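Local coordinates for protein protoporphyrinogen oxidase (Exiguobacterium sibiricum, PDB 3LOV) that probably oxidises coproporphyrinogen III to coproporphyrin III with molecular oxygen, using bound FAD, in the coproporphyrin-dependent pathway of heme b synthesis, at residues N86-L98 and I325-Y338. Residues are numbered along the deposited sequence; the frame is centred on the assembly and turned at random. Where two conformers were deposited one is given.
Sequences NTSQAFILDTGGL and IEGTGFVVNRRAPY
Phe-91 and Leu-93 bond through their backbones to Val-331 in the one parallel pair of an otherwise antiparallel sheet. Strands 90-94 and 329-332 form this pair, and their hydrogen bonds straighten along it. Thr-328 N reaches Gln-89 O on a bent path, N-H...O 138°, whereas Asn-333 N meets Leu-93 O at 2.8 Å and 171°. At the bent end, Gly-327, which has no side chain, brings its CA to 3.1 Å from Gln-89 O in a CA-H...O contact. The Phe-91 ring lies beside this turn; Glu-326 O is at the ring edge, near its plane, 3.6 Å from Phe-91 CZ, while Gln-89 CG lies over one face, toward the rim. Toward the straight end, Leu-93 has CG anti to the backbone N (chi1 -175°), which carries CD2 over one face of the Tyr-338 ring, a CH-pi contact 3.8 Å from the centroid, and to 3.9 Å from Phe-330 CE1. Helix 377-392 packs on all three through Ile-391. On the other side of the sheet, Ile-92 CD1 presses on Val-331 CG2 at a tight 3.4 Å. Beyond the strands, Asn-333 OD1 accepts from Arg-335 N, closing an Asx turn, and from Arg-335 NH1 as well. The chemistry thus implies a seam joined by backbone bonds, with Leu-93, Phe-330 and Tyr-338 forming an apolar patch against helix 377-392.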
ATOM      1  N   ASN A  86     -17.416  -4.477  -3.396  1.00 27.52           N
ATOM      2  CA  ASN A  86     -18.233  -4.829  -4.558  1.00 31.55           C
ATOM      3  C   ASN A  86     -17.377  -4.788  -5.802  1.00 36.96           C
ATOM      4  O   ASN A  86     -16.525  -3.886  -5.965  1.00 38.92           O
ATOM      5  CB  ASN A  86     -19.362  -3.799  -4.748  1.00 29.62           C
ATOM      6  CG  ASN A  86     -20.392  -3.862  -3.651  1.00 31.20           C
ATOM      7  OD1 ASN A  86     -20.732  -4.936  -3.186  1.00 38.58           O
ATOM      8  ND2 ASN A  86     -20.882  -2.714  -3.221  1.00 32.78           N
ATOM      9  N   THR A  87     -17.610  -5.739  -6.688  1.00 39.89           N
ATOM     10  CA  THR A  87     -16.994  -5.756  -8.011  0.50 40.83           C
ATOM     11  C   THR A  87     -18.084  -5.438  -9.034  1.00 41.29           C
ATOM     12  O   THR A  87     -19.220  -5.882  -8.865  1.00 42.55           O
ATOM     13  CB  THR A  87     -16.378  -7.149  -8.278  0.50 41.21           C
ATOM     14  OG1 THR A  87     -17.408  -8.146  -8.302  0.50 38.07           O
ATOM     15  CG2 THR A  87     -15.383  -7.505  -7.172  0.50 41.14           C
ATOM     16  N   SER A  88     -17.766  -4.668 -10.076  1.00 42.90           N
ATOM     17  CA  SER A  88     -18.718  -4.467 -11.206  1.00 42.43           C
ATOM     18  C   SER A  88     -17.984  -4.275 -12.550  1.00 43.63           C
ATOM     19  O   SER A  88     -17.694  -5.268 -13.219  1.00 40.96           O
ATOM     20  CB  SER A  88     -19.771  -3.383 -10.935  1.00 41.27           C
ATOM     21  OG  SER A  88     -19.212  -2.094 -10.777  1.00 46.40           O
ATOM     22  N   GLN A  89     -17.686  -3.035 -12.940  1.00 44.05           N
ATOM     23  CA  GLN A  89     -16.803  -2.784 -14.081  1.00 45.78           C
ATOM     24  C   GLN A  89     -15.691  -1.764 -13.730  1.00 43.01           C
ATOM     25  O   GLN A  89     -15.953  -0.684 -13.188  1.00 39.10           O
ATOM     26  CB  GLN A  89     -17.598  -2.319 -15.327  1.00 47.41           C
ATOM     27  CG  GLN A  89     -16.737  -2.235 -16.640  1.00 54.68           C
ATOM     28  CD  GLN A  89     -16.346  -3.610 -17.227  1.00 60.71           C
ATOM     29  OE1 GLN A  89     -17.191  -4.342 -17.744  1.00 66.02           O
ATOM     30  NE2 GLN A  89     -15.057  -3.947 -17.159  1.00 67.18           N
ATOM     31  N   ALA A  90     -14.450  -2.124 -14.037  1.00 40.67           N
ATOM     32  CA  ALA A  90     -13.350  -1.162 -13.920  1.00 40.67           C
ATOM     33  C   ALA A  90     -12.794  -0.814 -15.319  1.00 38.69           C
ATOM     34  O   ALA A  90     -13.006  -1.563 -16.293  1.00 36.60           O
ATOM     35  CB  ALA A  90     -12.262  -1.708 -13.017  1.00 38.32           C
ATOM     36  N   PHE A  91     -12.063   0.304 -15.386  1.00 34.87           N
ATOM     37  CA  PHE A  91     -11.656   0.909 -16.646  1.00 31.17           C
ATOM     38  C   PHE A  91     -10.192   1.308 -16.608  1.00 27.91           C
ATOM     39  O   PHE A  91      -9.592   1.431 -15.530  1.00 25.20           O
ATOM     40  CB  PHE A  91     -12.474   2.180 -16.953  1.00 30.98           C
ATOM     41  CG  PHE A  91     -13.964   1.970 -17.078  1.00 37.27           C
ATOM     42  CD1 PHE A  91     -14.534   1.599 -18.299  1.00 39.29           C
ATOM     43  CD2 PHE A  91     -14.812   2.219 -15.980  1.00 42.59           C
ATOM     44  CE1 PHE A  91     -15.924   1.440 -18.417  1.00 42.25           C
ATOM     45  CE2 PHE A  91     -16.199   2.080 -16.082  1.00 42.29           C
ATOM     46  CZ  PHE A  91     -16.763   1.682 -17.306  1.00 42.81           C
ATOM     47  N   ILE A  92      -9.615   1.442 -17.793  1.00 24.87           N
ATOM     48  CA  ILE A  92      -8.326   2.120 -18.009  1.00 27.65           C
ATOM     49  C   ILE A  92      -8.659   3.365 -18.802  1.00 27.85           C
ATOM     50  O   ILE A  92      -9.338   3.273 -19.837  1.00 26.91           O
ATOM     51  CB  ILE A  92      -7.299   1.357 -18.891  1.00 27.07           C
ATOM     52  CG1 ILE A  92      -7.125  -0.107 -18.479  1.00 39.67           C
ATOM     53  CG2 ILE A  92      -5.948   2.004 -18.799  1.00 22.71           C
ATOM     54  CD1 ILE A  92      -6.265  -0.342 -17.226  1.00 36.97           C
ATOM     55  N   LEU A  93      -8.179   4.503 -18.319  1.00 26.00           N
ATOM     56  CA  LEU A  93      -8.167   5.758 -19.052  1.00 26.52           C
ATOM     57  C   LEU A  93      -6.812   5.975 -19.686  1.00 26.05           C
ATOM     58  O   LEU A  93      -5.787   6.052 -18.992  1.00 24.50           O
ATOM     59  CB  LEU A  93      -8.434   6.928 -18.104  1.00 25.76           C
ATOM     60  CG  LEU A  93      -8.575   8.347 -18.669  1.00 27.66           C
ATOM     61  CD1 LEU A  93      -9.780   8.472 -19.611  1.00 29.63           C
ATOM     62  CD2 LEU A  93      -8.754   9.309 -17.524  1.00 24.66           C
ATOM     63  N   ASP A  94      -6.792   6.054 -21.007  1.00 27.06           N
ATOM     64  CA  ASP A  94      -5.622   6.561 -21.715  1.00 27.36           C
ATOM     65  C   ASP A  94      -5.973   7.743 -22.622  1.00 28.89           C
ATOM     66  O   ASP A  94      -7.065   8.312 -22.534  1.00 25.29           O
ATOM     67  CB  ASP A  94      -4.964   5.437 -22.487  1.00 28.79           C
ATOM     68  CG  ASP A  94      -5.828   4.887 -23.604  1.00 29.73           C
ATOM     69  OD1 ASP A  94      -6.859   5.491 -24.007  1.00 27.03           O
ATOM     70  OD2 ASP A  94      -5.457   3.797 -24.069  1.00 47.82           O
ATOM     71  N   THR A  95      -5.045   8.101 -23.502  1.00 32.29           N
ATOM     72  CA  THR A  95      -5.223   9.261 -24.346  1.00 35.21           C
ATOM     73  C   THR A  95      -6.402   9.042 -25.294  1.00 38.40           C
ATOM     74  O   THR A  95      -7.068   9.998 -25.677  1.00 41.16           O
ATOM     75  CB  THR A  95      -3.941   9.596 -25.116  1.00 34.48           C
ATOM     76  OG1 THR A  95      -3.452   8.417 -25.743  1.00 49.70           O
ATOM     77  CG2 THR A  95      -2.886  10.063 -24.199  1.00 24.71           C
ATOM     78  N   GLY A  96      -6.697   7.782 -25.610  1.00 38.70           N
ATOM     79  CA  GLY A  96      -7.857   7.434 -26.410  1.00 39.46           C
ATOM     80  C   GLY A  96      -9.184   7.304 -25.682  1.00 41.47           C
ATOM     81  O   GLY A  96     -10.148   6.822 -26.268  1.00 43.77           O
ATOM     82  N   GLY A  97      -9.257   7.710 -24.414  1.00 40.75           N
ATOM     83  CA  GLY A  97     -10.517   7.643 -23.654  1.00 37.69           C
ATOM     84  C   GLY A  97     -10.606   6.546 -22.592  1.00 35.85           C
ATOM     85  O   GLY A  97      -9.596   5.972 -22.180  1.00 31.04           O
ATOM     86  N   LEU A  98     -11.834   6.270 -22.157  1.00 34.98           N
ATOM     87  CA  LEU A  98     -12.117   5.312 -21.095  1.00 35.65           C
ATOM     88  C   LEU A  98     -12.443   3.941 -21.688  1.00 36.22           C
ATOM     89  O   LEU A  98     -13.469   3.787 -22.342  1.00 37.58           O
ATOM     90  CB  LEU A  98     -13.309   5.787 -20.259  1.00 35.55           C
ATOM     91  CG  LEU A  98     -13.165   6.164 -18.787  1.00 38.62           C
ATOM     92  CD1 LEU A  98     -14.581   6.143 -18.162  1.00 40.71           C
ATOM     93  CD2 LEU A  98     -12.204   5.279 -18.004  1.00 34.90           C
ATOM     94  N   ILE A 325     -19.095   7.595 -13.290  1.00 50.05           N
ATOM     95  CA  ILE A 325     -18.355   6.463 -13.821  1.00 48.47           C
ATOM     96  C   ILE A 325     -19.296   5.230 -13.741  1.00 49.89           C
ATOM     97  O   ILE A 325     -19.919   4.994 -12.697  1.00 47.60           O
ATOM     98  CB  ILE A 325     -17.022   6.207 -13.034  1.00 48.34           C
ATOM     99  CG1 ILE A 325     -16.393   7.515 -12.510  1.00 44.07           C
ATOM    100  CG2 ILE A 325     -16.031   5.476 -13.923  1.00 48.60           C
ATOM    101  CD1 ILE A 325     -15.294   7.305 -11.459  1.00 41.54           C
ATOM    102  N   GLU A 326     -19.410   4.455 -14.829  1.00 50.98           N
ATOM    103  CA  GLU A 326     -20.345   3.299 -14.879  1.00 51.94           C
ATOM    104  C   GLU A 326     -19.685   1.998 -14.376  1.00 48.01           C
ATOM    105  O   GLU A 326     -19.595   0.996 -15.110  1.00 47.41           O
ATOM    106  CB  GLU A 326     -20.921   3.091 -16.308  1.00 53.85           C
ATOM    107  CG  GLU A 326     -21.831   4.224 -16.845  1.00 57.91           C
ATOM    108  CD  GLU A 326     -23.069   4.504 -15.981  1.00 65.64           C
ATOM    109  OE1 GLU A 326     -23.638   3.558 -15.371  1.00 62.46           O
ATOM    110  OE2 GLU A 326     -23.476   5.691 -15.928  1.00 64.67           O
ATOM    111  N   GLY A 327     -19.249   2.018 -13.115  1.00 44.12           N
ATOM    112  CA  GLY A 327     -18.522   0.897 -12.512  1.00 40.27           C
ATOM    113  C   GLY A 327     -17.842   1.318 -11.215  1.00 39.26           C
ATOM    114  O   GLY A 327     -18.185   2.368 -10.655  1.00 40.23           O
ATOM    115  N   THR A 328     -16.868   0.539 -10.732  1.00 36.20           N
ATOM    116  CA  THR A 328     -16.251   0.854  -9.429  1.00 34.42           C
ATOM    117  C   THR A 328     -15.165   1.922  -9.537  1.00 34.38           C
ATOM    118  O   THR A 328     -14.966   2.655  -8.574  1.00 35.92           O
ATOM    119  CB  THR A 328     -15.689  -0.364  -8.737  1.00 34.06           C
ATOM    120  OG1 THR A 328     -14.903  -1.111  -9.679  1.00 33.82           O
ATOM    121  CG2 THR A 328     -16.848  -1.227  -8.157  1.00 40.94           C
ATOM    122  N   GLY A 329     -14.451   1.977 -10.674  1.00 30.36           N
ATOM    123  CA  GLY A 329     -13.520   3.067 -10.943  1.00 27.76           C
ATOM    124  C   GLY A 329     -12.580   2.823 -12.106  1.00 25.80           C
ATOM    125  O   GLY A 329     -12.792   1.922 -12.916  1.00 26.11           O
ATOM    126  N   PHE A 330     -11.541   3.647 -12.198  1.00 25.39           N
ATOM    127  CA  PHE A 330     -10.573   3.544 -13.291  1.00 26.25           C
ATOM    128  C   PHE A 330      -9.146   3.882 -12.847  1.00 25.05           C
ATOM    129  O   PHE A 330      -8.967   4.647 -11.892  1.00 27.27           O
ATOM    130  CB  PHE A 330     -10.997   4.422 -14.492  1.00 25.12           C
ATOM    131  CG  PHE A 330     -11.064   5.910 -14.200  1.00 27.06           C
ATOM    132  CD1 PHE A 330      -9.930   6.712 -14.310  1.00 21.06           C
ATOM    133  CD2 PHE A 330     -12.279   6.524 -13.867  1.00 25.62           C
ATOM    134  CE1 PHE A 330      -9.985   8.064 -14.036  1.00 17.94           C
ATOM    135  CE2 PHE A 330     -12.342   7.894 -13.605  1.00 31.26           C
ATOM    136  CZ  PHE A 330     -11.193   8.663 -13.702  1.00 30.75           C
ATOM    137  N   VAL A 331      -8.163   3.296 -13.541  1.00 23.19           N
ATOM    138  CA  VAL A 331      -6.739   3.657 -13.428  1.00 25.09           C
ATOM    139  C   VAL A 331      -6.312   4.435 -14.698  1.00 24.78           C
ATOM    140  O   VAL A 331      -6.893   4.234 -15.775  1.00 23.98           O
ATOM    141  CB  VAL A 331      -5.876   2.399 -13.226  1.00 26.37           C
ATOM    142  CG1 VAL A 331      -6.159   1.764 -11.868  1.00 27.89           C
ATOM    143  CG2 VAL A 331      -6.141   1.375 -14.340  1.00 27.03           C
ATOM    144  N   VAL A 332      -5.357   5.361 -14.568  1.00 22.39           N
ATOM    145  CA  VAL A 332      -4.949   6.220 -15.678  1.00 20.97           C
ATOM    146  C   VAL A 332      -3.551   5.870 -16.202  1.00 21.67           C
ATOM    147  O   VAL A 332      -2.572   5.745 -15.445  1.00 17.89           O
ATOM    148  CB  VAL A 332      -4.964   7.713 -15.276  1.00 23.42           C
ATOM    149  CG1 VAL A 332      -4.656   8.662 -16.503  1.00 19.64           C
ATOM    150  CG2 VAL A 332      -6.293   8.049 -14.608  1.00 21.61           C
ATOM    151  N   ASN A 333      -3.447   5.751 -17.521  1.00 22.03           N
ATOM    152  CA  ASN A 333      -2.142   5.595 -18.146  1.00 22.54           C
ATOM    153  C   ASN A 333      -1.344   6.891 -17.908  1.00 22.86           C
ATOM    154  O   ASN A 333      -1.856   7.995 -18.107  1.00 22.35           O
ATOM    155  CB  ASN A 333      -2.278   5.287 -19.625  1.00 19.74           C
ATOM    156  CG  ASN A 333      -0.939   4.993 -20.287  1.00 25.15           C
ATOM    157  OD1 ASN A 333       0.051   5.712 -20.084  1.00 19.87           O
ATOM    158  ND2 ASN A 333      -0.898   3.933 -21.080  1.00 27.71           N
ATOM    159  N   ARG A 334      -0.118   6.728 -17.435  1.00 22.77           N
ATOM    160  CA  ARG A 334       0.753   7.848 -17.063  1.00 20.93           C
ATOM    161  C   ARG A 334       1.056   8.776 -18.255  1.00 22.32           C
ATOM    162  O   ARG A 334       1.402   9.960 -18.062  1.00 19.07           O
ATOM    163  CB  ARG A 334       2.065   7.290 -16.527  1.00 20.43           C
ATOM    164  CG  ARG A 334       2.936   6.640 -17.605  1.00 18.55           C
ATOM    165  CD  ARG A 334       3.955   5.628 -17.008  1.00 22.96           C
ATOM    166  NE  ARG A 334       4.790   6.260 -16.003  1.00 21.18           N
ATOM    167  CZ  ARG A 334       5.701   5.621 -15.265  1.00 27.66           C
ATOM    168  NH1 ARG A 334       5.904   4.320 -15.385  1.00 25.17           N
ATOM    169  NH2 ARG A 334       6.417   6.297 -14.386  1.00 29.12           N
ATOM    170  N   ARG A 335       0.934   8.250 -19.479  1.00 22.51           N
ATOM    171  CA  ARG A 335       1.119   9.058 -20.681  1.00 25.91           C
ATOM    172  C   ARG A 335      -0.019  10.031 -20.983  1.00 28.11           C
ATOM    173  O   ARG A 335       0.173  10.930 -21.792  1.00 27.46           O
ATOM    174  CB  ARG A 335       1.366   8.166 -21.918  1.00 27.66           C
ATOM    175  CG  ARG A 335       2.613   7.345 -21.795  1.00 25.17           C
ATOM    176  CD  ARG A 335       2.631   6.172 -22.794  1.00 20.88           C
ATOM    177  NE  ARG A 335       3.755   5.318 -22.445  1.00 18.28           N
ATOM    178  CZ  ARG A 335       3.793   4.510 -21.386  1.00 19.75           C
ATOM    179  NH1 ARG A 335       2.743   4.439 -20.554  1.00 19.36           N
ATOM    180  NH2 ARG A 335       4.881   3.778 -21.146  1.00 20.80           N
ATOM    181  N   ALA A 336      -1.182   9.873 -20.347  1.00 25.95           N
ATOM    182  CA  ALA A 336      -2.389  10.618 -20.760  1.00 24.85           C
ATOM    183  C   ALA A 336      -2.377  11.999 -20.128  1.00 22.84           C
ATOM    184  O   ALA A 336      -1.753  12.171 -19.104  1.00 24.60           O
ATOM    185  CB  ALA A 336      -3.694   9.848 -20.365  1.00 20.26           C
ATOM    186  N   PRO A 337      -3.105  12.979 -20.698  1.00 25.11           N
ATOM    187  CA  PRO A 337      -3.016  14.353 -20.149  1.00 26.59           C
ATOM    188  C   PRO A 337      -3.912  14.628 -18.929  1.00 27.58           C
ATOM    189  O   PRO A 337      -4.898  15.368 -19.034  1.00 28.17           O
ATOM    190  CB  PRO A 337      -3.396  15.215 -21.365  1.00 29.96           C
ATOM    191  CG  PRO A 337      -4.342  14.346 -22.138  1.00 23.89           C
ATOM    192  CD  PRO A 337      -3.809  12.957 -21.995  1.00 26.11           C
ATOM    193  N   TYR A 338      -3.569  14.025 -17.781  1.00 25.88           N
ATOM    194  CA  TYR A 338      -4.360  14.143 -16.552  1.00 25.57           C
ATOM    195  C   TYR A 338      -3.454  14.235 -15.346  1.00 25.13           C
ATOM    196  O   TYR A 338      -2.364  13.708 -15.353  1.00 26.66           O
ATOM    197  CB  TYR A 338      -5.292  12.932 -16.373  1.00 26.48           C
ATOM    198  CG  TYR A 338      -6.245  12.743 -17.504  1.00 23.28           C
ATOM    199  CD1 TYR A 338      -7.418  13.491 -17.564  1.00 27.57           C
ATOM    200  CD2 TYR A 338      -5.979  11.857 -18.518  1.00 23.70           C
ATOM    201  CE1 TYR A 338      -8.311  13.351 -18.600  1.00 29.71           C
ATOM    202  CE2 TYR A 338      -6.864  11.710 -19.578  1.00 29.55           C
ATOM    203  CZ  TYR A 338      -8.037  12.462 -19.606  1.00 29.47           C
ATOM    204  OH  TYR A 338      -8.938  12.344 -20.645  1.00 29.89           O
TER
HETATM  205  O   HOH W   1     -15.528  -3.345 -10.641  1.00 27.50           O
HETATM  206  O   HOH W   2      -9.873   0.421 -13.078  1.00 43.03           O
HETATM  207  O   HOH W   3      -3.343   2.437 -21.654  1.00 21.78           O
HETATM  208  O   HOH W   4      -8.641  10.463 -22.544  1.00 32.68           O